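Local coordinates for protein nonribosomal peptide synthase (Streptomyces sp. MJ635-86F5, PDB 5JJP) that probably activates an aliphatic beta-amino acid by ATP-dependent adenylation, as a member of the AMP-binding adenylating enzyme family, at residues N30-L35 with Q64-A69. Residues are numbered along the deposited sequence; the frame is centred on the assembly and turned at random.
Sequences NLRDYL and QLEAQA
The guanidinium of R32 reaches across to E66 and A69, one helical turn apart on helix 62-77, and makes every contact between the two segments. Its NH2 donates to E66 OE2 at 3.2 Å with an N-H...O angle of 147°; a second approach to that oxygen, from NH1, is doubtful. OE2 sits at the guanidinium edge, close to its plane, and meets NH2 with its anti lone pair, while the carboxylate stands almost perpendicular (89°) to the guanidinium. Nearer the backbone, R32 NE lies 4.1 Å from A69 CB. With CG anti to the backbone N (chi1 164°) and a bend at chi2, the chain spans the gap between the segments, whose nearest CA atoms, R32 CA and A69 CA, are 9.0 Å apart. N30 N-caps helix 31-37, its OD1 accepting from R32 N at 2.9 Å, and the R32-E66 salt bridge joins this short helix to helix 62-77 in the layered alpha-beta sandwich of the adenylating enzymes. R32 NH2 also forms a salt bridge with D70 OD1. A leucine in place of R32 would probably leave E66 OE2 and D70 without the cation they share. K40 pairs with E66 OE1, and a water that donates to OE2 accepts a weak bond from R32 NH2.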
loop_
_atom_site.group_PDB
_atom_site.type_symbol
_atom_site.label_atom_id
_atom_site.label_comp_id
_atom_site.label_asym_id
_atom_site.label_seq_id
_atom_site.Cartn_x
_atom_site.Cartn_y
_atom_site.Cartn_z
ATOM N N ASN A 30 6.800 12.040 8.646
ATOM C CA ASN A 30 7.426 10.736 8.381
ATOM C C ASN A 30 6.409 9.646 8.609
ATOM O O ASN A 30 5.647 9.652 9.578
ATOM C CB ASN A 30 8.607 10.542 9.296
ATOM C CG ASN A 30 9.515 9.375 8.879
ATOM O OD1 ASN A 30 9.118 8.194 8.904
ATOM N ND2 ASN A 30 10.732 9.710 8.442
ATOM N N LEU A 31 6.353 8.703 7.703
ATOM C CA LEU A 31 5.376 7.601 7.781
ATOM C C LEU A 31 5.487 6.869 9.102
ATOM O O LEU A 31 4.495 6.307 9.572
ATOM C CB LEU A 31 5.579 6.589 6.626
ATOM C CG LEU A 31 4.994 7.132 5.327
ATOM C CD1 LEU A 31 5.552 6.466 4.086
ATOM C CD2 LEU A 31 3.472 7.000 5.371
ATOM N N ARG A 32 6.676 6.888 9.694
ATOM C CA ARG A 32 6.904 6.200 10.913
ATOM C C ARG A 32 6.037 6.824 11.972
ATOM O O ARG A 32 5.487 6.122 12.814
ATOM C CB ARG A 32 8.391 6.305 11.287
ATOM C CG ARG A 32 8.740 5.969 12.704
ATOM C CD ARG A 32 8.710 4.495 12.932
ATOM N NE ARG A 32 9.159 4.220 14.292
ATOM C CZ ARG A 32 8.417 4.371 15.372
ATOM N NH1 ARG A 32 7.184 4.775 15.258
ATOM N NH2 ARG A 32 8.923 4.085 16.569
ATOM N N ASP A 33 5.942 8.151 11.933
ATOM C CA ASP A 33 5.180 8.878 12.939
ATOM C C ASP A 33 3.716 8.808 12.599
ATOM O O ASP A 33 2.884 8.462 13.457
ATOM C CB ASP A 33 5.640 10.324 13.062
ATOM C CG ASP A 33 7.146 10.434 13.340
ATOM O OD1 ASP A 33 7.715 9.602 14.069
ATOM O OD2 ASP A 33 7.766 11.379 12.822
ATOM N N TYR A 34 3.388 9.124 11.345
ATOM C CA TYR A 34 1.987 9.213 10.952
ATOM C C TYR A 34 1.287 7.876 11.181
ATOM O O TYR A 34 0.177 7.847 11.698
ATOM C CB TYR A 34 1.772 9.750 9.510
ATOM C CG TYR A 34 0.301 9.962 9.248
ATOM C CD1 TYR A 34 -0.339 11.099 9.707
ATOM C CD2 TYR A 34 -0.472 8.996 8.599
ATOM C CE1 TYR A 34 -1.696 11.290 9.488
ATOM C CE2 TYR A 34 -1.834 9.177 8.348
ATOM C CZ TYR A 34 -2.448 10.320 8.816
ATOM O OH TYR A 34 -3.783 10.532 8.610
ATOM N N LEU A 35 1.908 6.780 10.778
ATOM C CA LEU A 35 1.206 5.504 10.821
ATOM C C LEU A 35 0.914 5.060 12.259
ATOM O O LEU A 35 0.021 4.281 12.464
ATOM C CB LEU A 35 1.969 4.412 10.097
ATOM C CG LEU A 35 2.199 4.623 8.584
ATOM C CD1 LEU A 35 2.753 3.352 7.970
ATOM C CD2 LEU A 35 0.945 5.038 7.854
ATOM N N GLN A 64 4.460 -2.787 21.371
ATOM C CA GLN A 64 5.460 -3.729 20.997
ATOM C C GLN A 64 5.976 -3.482 19.589
ATOM O O GLN A 64 7.133 -3.720 19.332
ATOM C CB GLN A 64 4.940 -5.169 21.054
ATOM C CG GLN A 64 4.659 -5.605 22.469
ATOM C CD GLN A 64 3.957 -6.938 22.559
ATOM O OE1 GLN A 64 3.018 -7.223 21.814
ATOM N NE2 GLN A 64 4.341 -7.716 23.551
ATOM N N LEU A 65 5.094 -3.083 18.676
ATOM C CA LEU A 65 5.495 -2.913 17.291
ATOM C C LEU A 65 6.473 -1.737 17.211
ATOM O O LEU A 65 7.475 -1.836 16.554
ATOM C CB LEU A 65 4.264 -2.676 16.410
ATOM C CG LEU A 65 4.498 -2.429 14.919
ATOM C CD1 LEU A 65 5.188 -3.584 14.236
ATOM C CD2 LEU A 65 3.150 -2.198 14.263
ATOM N N GLU A 66 6.189 -0.656 17.926
ATOM C CA GLU A 66 7.113 0.445 17.979
ATOM C C GLU A 66 8.419 0.075 18.610
ATOM O O GLU A 66 9.463 0.552 18.182
ATOM C CB GLU A 66 6.544 1.595 18.766
ATOM C CG GLU A 66 5.393 2.258 18.093
ATOM C CD GLU A 66 5.249 3.690 18.502
ATOM O OE1 GLU A 66 4.222 4.032 19.111
ATOM O OE2 GLU A 66 6.216 4.440 18.278
ATOM N N ALA A 67 8.379 -0.702 19.700
ATOM C CA ALA A 67 9.628 -1.100 20.369
ATOM C C ALA A 67 10.488 -1.874 19.366
ATOM O O ALA A 67 11.710 -1.687 19.288
ATOM C CB ALA A 67 9.356 -1.943 21.627
ATOM N N GLN A 68 9.847 -2.767 18.627
ATOM C CA GLN A 68 10.596 -3.584 17.685
ATOM C C GLN A 68 11.144 -2.692 16.510
ATOM O O GLN A 68 12.314 -2.829 16.126
ATOM C CB GLN A 68 9.738 -4.737 17.187
ATOM C CG GLN A 68 10.468 -5.729 16.312
ATOM C CD GLN A 68 11.376 -6.661 17.090
ATOM O OE1 GLN A 68 12.166 -6.238 17.927
ATOM N NE2 GLN A 68 11.279 -7.960 16.801
ATOM N N ALA A 69 10.330 -1.756 16.014
ATOM C CA ALA A 69 10.775 -0.797 15.032
ATOM C C ALA A 69 12.000 -0.029 15.514
ATOM O O ALA A 69 12.977 0.160 14.768
ATOM C CB ALA A 69 9.670 0.172 14.676
HETATM O O HOH W 1 8.858 5.372 19.121
#